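Long-range contacts in S-adenosylmethionine-dependent methyltransferase (PDB 1Y8C), which probably transfers a methyl group from S-adenosylmethionine to an acceptor substrate: residues S24-E29 / Y226-V231; D162-Y167 / I181-R186; L176-I181 / E197-A202; L220-C225 / I238-K243. All coordinates share one frame; numbering follows the deposited sequence.

Contact 1 (S24-E29 / Y226-V231); sequences SDFIIE and YSNKKV
Phe26 reaches out from helix 20-32 and lays one face of its ring on the backbone of Tyr226 and Ser227. Its CG stands anti to the backbone N (chi1 175°), which sends the ring off the helix toward the loop. At the root, Phe26 CB lies 3.8 Å from Tyr226 O. The next atom, Phe26 CG, is near the same carbonyl oxygen. The ring then spreads over the peptide bond: Tyr226 C sits 3.5 Å above the plane of the Phe26 ring, over its centre. On one branch, Phe26 CE1 comes to 3.4 Å from Ser227 N, which lies over the same face but nearer the rim. On the other branch, Phe26 CD2 meets Tyr226 CD2 at 3.7 Å. At the far end, Phe26 CZ is 3.8 Å from Ser227 O.

The side chains of Phe26 and Tyr226 cross at about a right angle. Ile27 adds a lighter touch: its CD1 is 4.2 Å from Tyr226 CE2, and the two side chains run side by side. No hydrogen bond joins the two segments. The contact is van der Waals packing of an aromatic face on a peptide group, with Ile27 and the Tyr226 ring adding apolar contact.

Outside it, Tyr226 OH bonds to Asp141 of strand 136-143, and the Tyr226 ring stacks with Trp23. Ile27 also rests on Leu55 of helix 52-55, and Phe26 on Val223 of strand 217-224. The contact therefore joins an N-terminal helix to the loop between the last two strands of the seven-stranded, Rossmann-like sheet.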
# COMPACT_ATOMS: atom_id res chain seq x y z
N SER A 24 -6.03 9.85 -1.24
CA SER A 24 -5.26 10.77 -2.05
C SER A 24 -5.42 12.21 -1.54
O SER A 24 -4.43 12.92 -1.40
CB SER A 24 -5.64 10.66 -3.54
OG SER A 24 -7.03 10.66 -3.74
N ASP A 25 -6.64 12.63 -1.25
CA ASP A 25 -6.86 13.99 -0.74
C ASP A 25 -6.11 14.19 0.56
O ASP A 25 -5.46 15.21 0.76
CB ASP A 25 -8.34 14.27 -0.52
CG ASP A 25 -9.14 14.26 -1.82
OD1 ASP A 25 -8.52 14.03 -2.90
OD2 ASP A 25 -10.37 14.47 -1.77
N PHE A 26 -6.21 13.21 1.46
CA PHE A 26 -5.52 13.31 2.73
C PHE A 26 -4.03 13.50 2.47
O PHE A 26 -3.37 14.31 3.13
CB PHE A 26 -5.70 12.05 3.58
CG PHE A 26 -4.91 12.08 4.86
CD1 PHE A 26 -5.33 12.83 5.95
CD2 PHE A 26 -3.73 11.34 4.98
CE1 PHE A 26 -4.60 12.86 7.14
CE2 PHE A 26 -2.99 11.37 6.17
CZ PHE A 26 -3.43 12.13 7.25
N ILE A 27 -3.49 12.75 1.51
CA ILE A 27 -2.07 12.83 1.21
C ILE A 27 -1.70 14.19 0.65
O ILE A 27 -0.71 14.78 1.06
CB ILE A 27 -1.64 11.75 0.22
CG1 ILE A 27 -1.92 10.36 0.81
CG2 ILE A 27 -0.15 11.88 -0.05
CD1 ILE A 27 -1.85 9.25 -0.21
N ILE A 28 -2.49 14.68 -0.30
CA ILE A 28 -2.21 15.98 -0.88
C ILE A 28 -2.22 17.03 0.23
O ILE A 28 -1.34 17.88 0.32
CB ILE A 28 -3.27 16.37 -1.92
CG1 ILE A 28 -3.28 15.38 -3.07
CG2 ILE A 28 -2.97 17.77 -2.46
CD1 ILE A 28 -1.97 15.35 -3.83
N GLU A 29 -3.24 16.95 1.09
CA GLU A 29 -3.41 17.87 2.19
C GLU A 29 -2.15 17.94 3.05
O GLU A 29 -1.65 19.01 3.40
CB GLU A 29 -4.61 17.44 3.04
CG GLU A 29 -4.92 18.32 4.24
CD GLU A 29 -5.93 17.67 5.19
OE1 GLU A 29 -6.30 18.32 6.21
OE2 GLU A 29 -6.34 16.51 4.92
N TYR A 226 -5.51 7.30 7.36
CA TYR A 226 -5.57 8.52 6.55
C TYR A 226 -6.56 9.61 7.00
O TYR A 226 -7.47 9.99 6.27
CB TYR A 226 -5.82 8.15 5.08
CG TYR A 226 -4.73 7.28 4.48
CD1 TYR A 226 -4.71 5.90 4.70
CD2 TYR A 226 -3.70 7.85 3.73
CE1 TYR A 226 -3.67 5.10 4.20
CE2 TYR A 226 -2.66 7.06 3.23
CZ TYR A 226 -2.64 5.70 3.47
OH TYR A 226 -1.58 4.94 3.01
N SER A 227 -6.35 10.12 8.20
CA SER A 227 -7.20 11.16 8.74
C SER A 227 -6.46 11.76 9.92
O SER A 227 -5.46 11.22 10.38
CB SER A 227 -8.54 10.59 9.20
OG SER A 227 -8.39 9.85 10.41
N ASN A 228 -6.96 12.89 10.41
CA ASN A 228 -6.34 13.55 11.55
C ASN A 228 -6.52 12.77 12.84
O ASN A 228 -5.81 13.01 13.80
CB ASN A 228 -6.93 14.95 11.72
CG ASN A 228 -6.56 15.88 10.59
OD1 ASN A 228 -7.28 16.84 10.31
ND2 ASN A 228 -5.42 15.62 9.95
N LYS A 229 -7.48 11.85 12.87
CA LYS A 229 -7.71 11.08 14.09
C LYS A 229 -6.42 10.43 14.58
O LYS A 229 -5.59 9.99 13.79
CB LYS A 229 -8.76 10.00 13.87
CG LYS A 229 -10.14 10.50 13.47
CD LYS A 229 -11.13 9.33 13.34
CE LYS A 229 -10.79 8.41 12.16
NZ LYS A 229 -11.55 7.13 12.17
N LYS A 230 -6.28 10.38 15.90
CA LYS A 230 -5.12 9.79 16.56
C LYS A 230 -5.23 8.26 16.64
O LYS A 230 -6.33 7.71 16.64
CB LYS A 230 -4.99 10.38 17.97
CG LYS A 230 -3.92 9.73 18.80
CD LYS A 230 -3.73 10.43 20.14
CE LYS A 230 -2.48 9.90 20.87
NZ LYS A 230 -1.18 10.21 20.16
N VAL A 231 -4.09 7.58 16.68
CA VAL A 231 -4.06 6.12 16.76
C VAL A 231 -4.48 5.65 18.15
O VAL A 231 -4.00 6.16 19.16
CB VAL A 231 -2.64 5.58 16.47
CG1 VAL A 231 -2.59 4.08 16.70
CG2 VAL A 231 -2.27 5.90 15.04

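Contact 2 (D162-Y167 / I181-R186); sequences DEVFYY and ISFFVR
Val164 to Tyr167 pairs with Ser182 to Val185 in antiparallel register, the axes of strand segments 164-167 and 181-186 approaching to 4.6 Å at 169° between their directions. Phe165 with Phe184 and Tyr167 with Ser182 are hydrogen-bonded pairs. Val164 with Val185 and Tyr166 with Phe183 are non-hydrogen-bonded pairs. The bond from Phe165 N to Phe184 O is 2.9 Å and nearly straight. Its return, from Phe184 N to Phe165 O, is more bent at 136°. Arg186 N closes the ladder on Glu163 O at 2.8 Å.

Tyr166 and Phe183 carry the buried face. With Tyr166 CG between its own backbone N and carbonyl carbon (chi1 81°), the ring stands beside Phe183, Tyr166 CD2 lying 3.6 Å from Phe183 CE2. Tyr166 CB packs 3.5 Å from Phe183 CD2. The side chains run side by side and their rings meet obliquely. Val164 CG1 meets the Phe183 ring at its edge, 4.2 Å from CD2. On the other face, Phe165 and Phe184 lie alongside each other and point the same way, with Phe165 CD2 4.0 Å from Phe184 CD1. Ser182 is on that face too, and its OG bonds to Asp195.

These are the two middle strands of the four-stranded antiparallel sheet. Strand 157-161 pairs on one flank, where Tyr159 meets the Tyr166 ring, and strand 191-201 pairs on the other. Helix 3-15 covers the face of Tyr166 and Phe183: Ile14 touches both, and the Phe6 ring packs edge-to-face with Phe183.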
# COMPACT_ATOMS: atom_id res chain seq x y z
N ASP A 162 -24.61 -12.35 -5.23
CA ASP A 162 -24.86 -13.02 -6.51
C ASP A 162 -23.98 -12.75 -7.73
O ASP A 162 -24.36 -13.09 -8.85
CB ASP A 162 -26.34 -12.89 -6.89
CG ASP A 162 -27.22 -13.96 -6.23
OD1 ASP A 162 -26.84 -15.16 -6.29
OD2 ASP A 162 -28.29 -13.62 -5.66
N GLU A 163 -22.80 -12.17 -7.53
CA GLU A 163 -21.89 -11.93 -8.65
C GLU A 163 -20.46 -12.31 -8.27
O GLU A 163 -19.62 -12.61 -9.13
CB GLU A 163 -21.97 -10.48 -9.10
CG GLU A 163 -21.53 -9.47 -8.06
CD GLU A 163 -21.74 -8.04 -8.52
OE1 GLU A 163 -21.32 -7.72 -9.66
OE2 GLU A 163 -22.30 -7.24 -7.74
N VAL A 164 -20.18 -12.31 -6.97
CA VAL A 164 -18.87 -12.67 -6.47
C VAL A 164 -19.02 -13.59 -5.27
O VAL A 164 -19.76 -13.29 -4.34
CB VAL A 164 -18.06 -11.43 -6.04
CG1 VAL A 164 -16.72 -11.86 -5.45
CG2 VAL A 164 -17.83 -10.53 -7.24
N PHE A 165 -18.30 -14.70 -5.31
CA PHE A 165 -18.32 -15.68 -4.22
C PHE A 165 -16.88 -15.92 -3.76
O PHE A 165 -15.98 -16.08 -4.60
CB PHE A 165 -18.93 -17.00 -4.71
CG PHE A 165 -18.94 -18.07 -3.66
CD1 PHE A 165 -20.07 -18.28 -2.88
CD2 PHE A 165 -17.79 -18.80 -3.39
CE1 PHE A 165 -20.04 -19.20 -1.83
CE2 PHE A 165 -17.75 -19.71 -2.34
CZ PHE A 165 -18.88 -19.91 -1.56
N TYR A 166 -16.64 -15.96 -2.45
CA TYR A 166 -15.30 -16.19 -1.96
C TYR A 166 -15.23 -16.85 -0.59
O TYR A 166 -16.09 -16.62 0.26
CB TYR A 166 -14.49 -14.87 -1.96
CG TYR A 166 -14.70 -13.93 -0.78
CD1 TYR A 166 -14.32 -14.31 0.51
CD2 TYR A 166 -15.25 -12.66 -0.96
CE1 TYR A 166 -14.47 -13.44 1.59
CE2 TYR A 166 -15.41 -11.77 0.12
CZ TYR A 166 -15.01 -12.18 1.40
OH TYR A 166 -15.14 -11.34 2.50
N TYR A 167 -14.21 -17.68 -0.39
CA TYR A 167 -13.98 -18.35 0.88
C TYR A 167 -12.61 -17.87 1.34
O TYR A 167 -11.62 -18.04 0.63
CB TYR A 167 -13.99 -19.86 0.71
CG TYR A 167 -13.54 -20.61 1.93
CD1 TYR A 167 -14.02 -20.28 3.20
CD2 TYR A 167 -12.65 -21.67 1.83
CE1 TYR A 167 -13.63 -20.99 4.33
CE2 TYR A 167 -12.25 -22.39 2.96
CZ TYR A 167 -12.74 -22.04 4.20
OH TYR A 167 -12.34 -22.75 5.32
N ILE A 181 -7.30 -17.21 0.02
CA ILE A 181 -8.60 -16.80 -0.47
C ILE A 181 -8.92 -17.26 -1.88
O ILE A 181 -8.18 -16.98 -2.81
CB ILE A 181 -8.76 -15.27 -0.47
CG1 ILE A 181 -8.31 -14.68 0.87
CG2 ILE A 181 -10.19 -14.92 -0.75
CD1 ILE A 181 -8.45 -13.17 0.94
N SER A 182 -10.04 -17.96 -2.01
CA SER A 182 -10.51 -18.45 -3.29
C SER A 182 -11.71 -17.61 -3.73
O SER A 182 -12.74 -17.57 -3.04
CB SER A 182 -10.94 -19.91 -3.19
OG SER A 182 -9.83 -20.76 -2.90
N PHE A 183 -11.55 -16.92 -4.85
CA PHE A 183 -12.60 -16.10 -5.41
C PHE A 183 -13.22 -16.81 -6.58
O PHE A 183 -12.58 -17.59 -7.26
CB PHE A 183 -12.07 -14.76 -5.93
CG PHE A 183 -11.80 -13.76 -4.86
CD1 PHE A 183 -10.53 -13.64 -4.30
CD2 PHE A 183 -12.83 -12.95 -4.40
CE1 PHE A 183 -10.29 -12.74 -3.28
CE2 PHE A 183 -12.61 -12.04 -3.38
CZ PHE A 183 -11.33 -11.93 -2.81
N PHE A 184 -14.49 -16.51 -6.81
CA PHE A 184 -15.23 -17.05 -7.94
C PHE A 184 -16.01 -15.84 -8.41
O PHE A 184 -16.89 -15.36 -7.70
CB PHE A 184 -16.18 -18.15 -7.50
CG PHE A 184 -15.53 -19.49 -7.39
CD1 PHE A 184 -15.15 -20.00 -6.16
CD2 PHE A 184 -15.27 -20.24 -8.54
CE1 PHE A 184 -14.52 -21.25 -6.07
CE2 PHE A 184 -14.65 -21.48 -8.46
CZ PHE A 184 -14.27 -21.99 -7.23
N VAL A 185 -15.67 -15.33 -9.58
CA VAL A 185 -16.35 -14.17 -10.11
C VAL A 185 -17.26 -14.53 -11.27
O VAL A 185 -16.89 -15.32 -12.13
CB VAL A 185 -15.35 -13.11 -10.59
CG1 VAL A 185 -16.10 -11.86 -11.05
CG2 VAL A 185 -14.38 -12.76 -9.46
N ARG A 186 -18.45 -13.94 -11.28
CA ARG A 186 -19.43 -14.19 -12.34
C ARG A 186 -18.93 -13.64 -13.68
O ARG A 186 -18.35 -12.56 -13.74
CB ARG A 186 -20.76 -13.51 -11.99
CG ARG A 186 -21.91 -14.47 -11.69
CD ARG A 186 -22.39 -15.17 -12.95
NE ARG A 186 -22.88 -14.23 -13.95
CZ ARG A 186 -23.89 -13.38 -13.77
NH1 ARG A 186 -24.53 -13.33 -12.61
NH2 ARG A 186 -24.27 -12.57 -14.76

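Contact 3 (L176-I181 / E197-A202); sequences LVSMYI and EHEERA
Val177 N gives Glu200 O a nearly straight bond of 2.9 Å (175°). Glu200 N returns a bond to Val177 O, so this is a hydrogen-bonded antiparallel pair. Met179 and His198 form the next one, with Met179 N 2.9 Å from His198 O. Leu176 with Arg201, Ser178 with Glu199 and Tyr180 with Glu197 are the non-hydrogen-bonded pairs.

The side chains of the outer strand are mostly glutamates, and both their CH2 groups and their carboxylates pack on neighbours. Glu199 reaches across to Leu176 at about a right angle. Its CG is 3.5 Å from Leu176 CD1, and its CD is 3.4 Å from Leu176 CD2. Leu176 CD1 also comes to 3.3 Å from Glu200 O. Glu199 OE2 takes a weak hydrogen bond from Ser178 OG at 3.5 Å. The extended chain of Glu197 (chi1 176°) carries its carboxylate along Tyr180 to the ring. Glu197 OE1 comes to 3.2 Å from Tyr180 CE2, the carboxylate turned 43° from the ring plane.

The face of Val177, Met179, His198 and Glu200 is more buried. Met179 is modelled as selenomethionine and bends at chi3. This brings its CE 3.6 Å from Glu200 CG. Outside the two segments, the Tyr10 hydroxyl bonds His198 ND1, and the Tyr114 ring packs edge-to-face with His198.

The strand pair is thus held mainly by its backbone ladder. Acidic ends meet apolar groups on both faces. The buried Glu200 divides its carboxylate: OE1 bonds to Asn143 at the end of strand 136-143, while OE2 lies close to the like-charged Asp110 OD2.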
# COMPACT_ATOMS: atom_id res chain seq x y z
N LEU A 176 2.74 -13.84 12.35
CA LEU A 176 2.57 -13.90 10.91
C LEU A 176 1.17 -14.39 10.58
O LEU A 176 0.72 -15.40 11.12
CB LEU A 176 3.60 -14.84 10.28
CG LEU A 176 3.63 -14.88 8.75
CD1 LEU A 176 4.02 -13.50 8.23
CD2 LEU A 176 4.65 -15.91 8.27
N VAL A 177 0.48 -13.67 9.70
CA VAL A 177 -0.86 -14.05 9.29
C VAL A 177 -0.82 -14.59 7.87
O VAL A 177 -0.31 -13.94 6.97
CB VAL A 177 -1.81 -12.84 9.29
CG1 VAL A 177 -3.18 -13.25 8.78
CG2 VAL A 177 -1.92 -12.29 10.69
N SER A 178 -1.36 -15.78 7.68
CA SER A 178 -1.39 -16.35 6.34
C SER A 178 -2.84 -16.36 5.87
O SER A 178 -3.72 -16.93 6.52
CB SER A 178 -0.83 -17.76 6.38
OG SER A 178 0.38 -17.77 7.13
N MSE A 179 -3.08 -15.71 4.74
CA MSE A 179 -4.42 -15.61 4.20
C MSE A 179 -4.56 -16.42 2.93
O MSE A 179 -3.77 -16.28 1.99
CB MSE A 179 -4.74 -14.15 3.89
CG MSE A 179 -4.39 -13.18 5.00
SE MSE A 179 -4.69 -11.34 4.47
CE MSE A 179 -2.87 -10.70 4.42
N TYR A 180 -5.57 -17.28 2.89
CA TYR A 180 -5.81 -18.09 1.72
C TYR A 180 -7.20 -17.71 1.24
O TYR A 180 -8.18 -17.86 1.98
CB TYR A 180 -5.73 -19.57 2.08
CG TYR A 180 -4.44 -19.96 2.78
CD1 TYR A 180 -4.20 -19.56 4.10
CD2 TYR A 180 -3.47 -20.72 2.13
CE1 TYR A 180 -3.02 -19.92 4.75
CE2 TYR A 180 -2.29 -21.09 2.78
CZ TYR A 180 -2.07 -20.68 4.09
OH TYR A 180 -0.93 -21.07 4.76
N ILE A 181 -7.30 -17.21 0.02
CA ILE A 181 -8.60 -16.80 -0.47
C ILE A 181 -8.92 -17.26 -1.88
O ILE A 181 -8.18 -16.98 -2.81
CB ILE A 181 -8.76 -15.27 -0.47
CG1 ILE A 181 -8.31 -14.68 0.87
CG2 ILE A 181 -10.19 -14.92 -0.75
CD1 ILE A 181 -8.45 -13.17 0.94
N GLU A 197 -3.13 -15.99 -2.20
CA GLU A 197 -2.50 -16.42 -0.96
C GLU A 197 -1.42 -15.42 -0.59
O GLU A 197 -0.38 -15.33 -1.24
CB GLU A 197 -1.90 -17.81 -1.14
CG GLU A 197 -1.13 -18.31 0.07
CD GLU A 197 -0.75 -19.78 -0.04
OE1 GLU A 197 0.11 -20.23 0.77
OE2 GLU A 197 -1.30 -20.49 -0.92
N HIS A 198 -1.67 -14.64 0.46
CA HIS A 198 -0.71 -13.64 0.89
C HIS A 198 -0.30 -13.87 2.34
O HIS A 198 -1.00 -14.53 3.10
CB HIS A 198 -1.31 -12.24 0.72
CG HIS A 198 -1.81 -11.95 -0.66
ND1 HIS A 198 -3.02 -11.33 -0.90
CD2 HIS A 198 -1.27 -12.20 -1.87
CE1 HIS A 198 -3.20 -11.21 -2.21
NE2 HIS A 198 -2.15 -11.74 -2.82
N GLU A 199 0.85 -13.31 2.71
CA GLU A 199 1.37 -13.44 4.05
C GLU A 199 1.77 -12.05 4.53
O GLU A 199 2.53 -11.36 3.85
CB GLU A 199 2.58 -14.35 4.00
CG GLU A 199 2.91 -15.06 5.28
CD GLU A 199 3.79 -16.28 5.01
OE1 GLU A 199 4.88 -16.10 4.42
OE2 GLU A 199 3.38 -17.40 5.37
N GLU A 200 1.25 -11.64 5.68
CA GLU A 200 1.57 -10.33 6.25
C GLU A 200 2.08 -10.47 7.69
O GLU A 200 1.60 -11.31 8.45
CB GLU A 200 0.32 -9.41 6.24
CG GLU A 200 0.06 -8.70 4.90
CD GLU A 200 -1.04 -7.62 4.96
OE1 GLU A 200 -1.21 -6.98 6.03
OE2 GLU A 200 -1.71 -7.39 3.93
N ARG A 201 3.09 -9.68 8.05
CA ARG A 201 3.61 -9.76 9.40
C ARG A 201 2.96 -8.69 10.26
O ARG A 201 2.72 -7.58 9.80
CB ARG A 201 5.13 -9.58 9.45
CG ARG A 201 5.71 -10.29 10.66
CD ARG A 201 6.78 -9.51 11.38
NE ARG A 201 8.13 -9.92 10.98
CZ ARG A 201 9.18 -9.92 11.80
NH1 ARG A 201 9.05 -9.54 13.06
NH2 ARG A 201 10.38 -10.29 11.35
N ALA A 202 2.68 -9.04 11.51
CA ALA A 202 2.07 -8.09 12.40
C ALA A 202 3.15 -7.35 13.17
O ALA A 202 3.67 -7.84 14.17
CB ALA A 202 1.13 -8.80 13.35

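Contact 4 (L220-C225 / I238-K243); sequences LDKVDC and ITYLVK
The first torsion of Lys222 (chi1 -178°) turns CG away from the backbone N and over one face of the Tyr240 ring, 4.0 Å above its plane and toward the rim. An extended chi2 (173°) carries CD along the ring, with Lys222 CD 3.6 Å from Tyr240 CE2. The bend at chi3 (64°) only turns CE and NZ beyond. The same Lys222 CG also meets Ile238 CG2 at 3.8 Å. Lys243 CG sits between its backbone N and carbonyl carbon, and there it packs 3.4 Å from Leu220 CD1.

The strands are antiparallel. Val223 and Thr239 exchange two backbone bonds, and their side chains lie side by side. Leu220 and Asp221 both face Leu241, a classic beta bulge. Leu241 O accepts a short bond from Leu220 N (2.6 Å) and a weak one from Asp221 N (3.2 Å). Leu241 N bonds back to Asp221 O.

The polar ends are paired outside the segments. Lys222 NZ forms a salt bridge with Glu205, the Tyr240 hydroxyl bonds to Glu209, and Thr239 OG1 is hydrogen-bonded to Tyr226 N. The lysine stem thus packs on an aromatic face, while its charge, like the tyrosine hydroxyl, is met by an acid of helix 205-214.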
# COMPACT_ATOMS: atom_id res chain seq x y z
N LEU A 220 6.79 12.40 11.31
CA LEU A 220 6.15 13.71 11.27
C LEU A 220 4.71 13.60 11.76
O LEU A 220 4.09 14.59 12.13
CB LEU A 220 6.17 14.26 9.84
CG LEU A 220 7.04 15.49 9.58
CD1 LEU A 220 8.46 15.27 10.08
CD2 LEU A 220 7.04 15.79 8.09
N ASP A 221 4.19 12.38 11.77
CA ASP A 221 2.84 12.18 12.23
C ASP A 221 2.47 10.72 12.11
O ASP A 221 2.93 10.03 11.21
CB ASP A 221 1.85 13.04 11.44
CG ASP A 221 0.70 13.56 12.30
OD1 ASP A 221 0.25 12.83 13.21
OD2 ASP A 221 0.25 14.71 12.06
N LYS A 222 1.64 10.27 13.05
CA LYS A 222 1.16 8.90 13.10
C LYS A 222 -0.34 8.98 13.39
O LYS A 222 -0.75 9.18 14.54
CB LYS A 222 1.87 8.14 14.22
CG LYS A 222 1.44 6.69 14.30
CD LYS A 222 2.26 5.87 15.28
CE LYS A 222 2.10 6.35 16.72
NZ LYS A 222 2.76 5.42 17.70
N VAL A 223 -1.15 8.81 12.35
CA VAL A 223 -2.59 8.88 12.50
C VAL A 223 -3.35 7.59 12.20
O VAL A 223 -2.76 6.56 11.84
CB VAL A 223 -3.17 9.97 11.59
CG1 VAL A 223 -2.47 11.29 11.85
CG2 VAL A 223 -3.04 9.54 10.12
N ASP A 224 -4.67 7.67 12.35
CA ASP A 224 -5.55 6.53 12.12
C ASP A 224 -6.13 6.55 10.71
O ASP A 224 -6.86 7.47 10.34
CB ASP A 224 -6.69 6.53 13.13
CG ASP A 224 -7.52 5.26 13.08
OD1 ASP A 224 -7.95 4.85 11.97
OD2 ASP A 224 -7.76 4.68 14.16
N CYS A 225 -5.80 5.53 9.95
CA CYS A 225 -6.28 5.36 8.59
C CYS A 225 -6.58 6.63 7.80
O CYS A 225 -7.74 6.99 7.58
CB CYS A 225 -7.52 4.48 8.61
SG CYS A 225 -8.02 3.91 6.99
N ILE A 238 -2.81 2.00 10.39
CA ILE A 238 -2.01 3.14 10.79
C ILE A 238 -1.30 3.81 9.63
O ILE A 238 -0.61 3.16 8.84
CB ILE A 238 -0.98 2.71 11.85
CG1 ILE A 238 -1.73 2.20 13.10
CG2 ILE A 238 -0.06 3.87 12.16
CD1 ILE A 238 -0.86 1.57 14.18
N THR A 239 -1.48 5.13 9.50
CA THR A 239 -0.81 5.85 8.44
C THR A 239 0.34 6.67 8.98
O THR A 239 0.14 7.58 9.78
CB THR A 239 -1.76 6.77 7.68
OG1 THR A 239 -2.75 5.99 6.99
CG2 THR A 239 -0.97 7.60 6.67
N TYR A 240 1.56 6.33 8.56
CA TYR A 240 2.74 7.05 8.99
C TYR A 240 3.14 8.11 7.96
O TYR A 240 2.97 7.93 6.75
CB TYR A 240 3.93 6.11 9.15
CG TYR A 240 3.96 5.30 10.43
CD1 TYR A 240 3.35 4.04 10.50
CD2 TYR A 240 4.62 5.77 11.56
CE1 TYR A 240 3.41 3.27 11.65
CE2 TYR A 240 4.69 5.02 12.72
CZ TYR A 240 4.08 3.76 12.76
OH TYR A 240 4.17 3.01 13.91
N LEU A 241 3.68 9.20 8.47
CA LEU A 241 4.15 10.30 7.65
C LEU A 241 5.56 10.63 8.14
O LEU A 241 5.73 11.12 9.25
CB LEU A 241 3.24 11.49 7.82
CG LEU A 241 3.14 12.29 6.53
CD1 LEU A 241 1.67 12.55 6.23
CD2 LEU A 241 3.95 13.58 6.63
N VAL A 242 6.56 10.37 7.31
CA VAL A 242 7.94 10.62 7.69
C VAL A 242 8.73 11.43 6.67
O VAL A 242 8.27 11.66 5.54
CB VAL A 242 8.68 9.28 7.95
CG1 VAL A 242 7.77 8.34 8.72
CG2 VAL A 242 9.12 8.66 6.63
N LYS A 243 9.93 11.85 7.08
CA LYS A 243 10.83 12.62 6.23
C LYS A 243 12.28 12.31 6.59
O LYS A 243 12.54 11.63 7.59
CB LYS A 243 10.60 14.13 6.39
CG LYS A 243 10.83 14.66 7.79
CD LYS A 243 11.20 16.14 7.77
CE LYS A 243 10.17 17.01 7.03
NZ LYS A 243 10.43 17.16 5.55

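From the N terminus, helix 20-32 supplies the first half of contact 1, which closes only at 226-231. Contacts 2 and 3 lie wholly within that long loop. They cross each other and share Ile181, because strand 176-186 is the central partner of both; together they tie three strands of the antiparallel sheet. Contact 4 follows them in series and pairs the last two strands of the seven-stranded sheet. It crosses contact 1, and the two touch: Lys229 O lies 2.9 Å from Asp224 N, probably a hydrogen bond. Contacts 1 and 4 tie helix 20-32 and the 225-236 loop to the sheet's 217-224 edge. Contact 2 lies far from contact 4, centres about 34 Å apart.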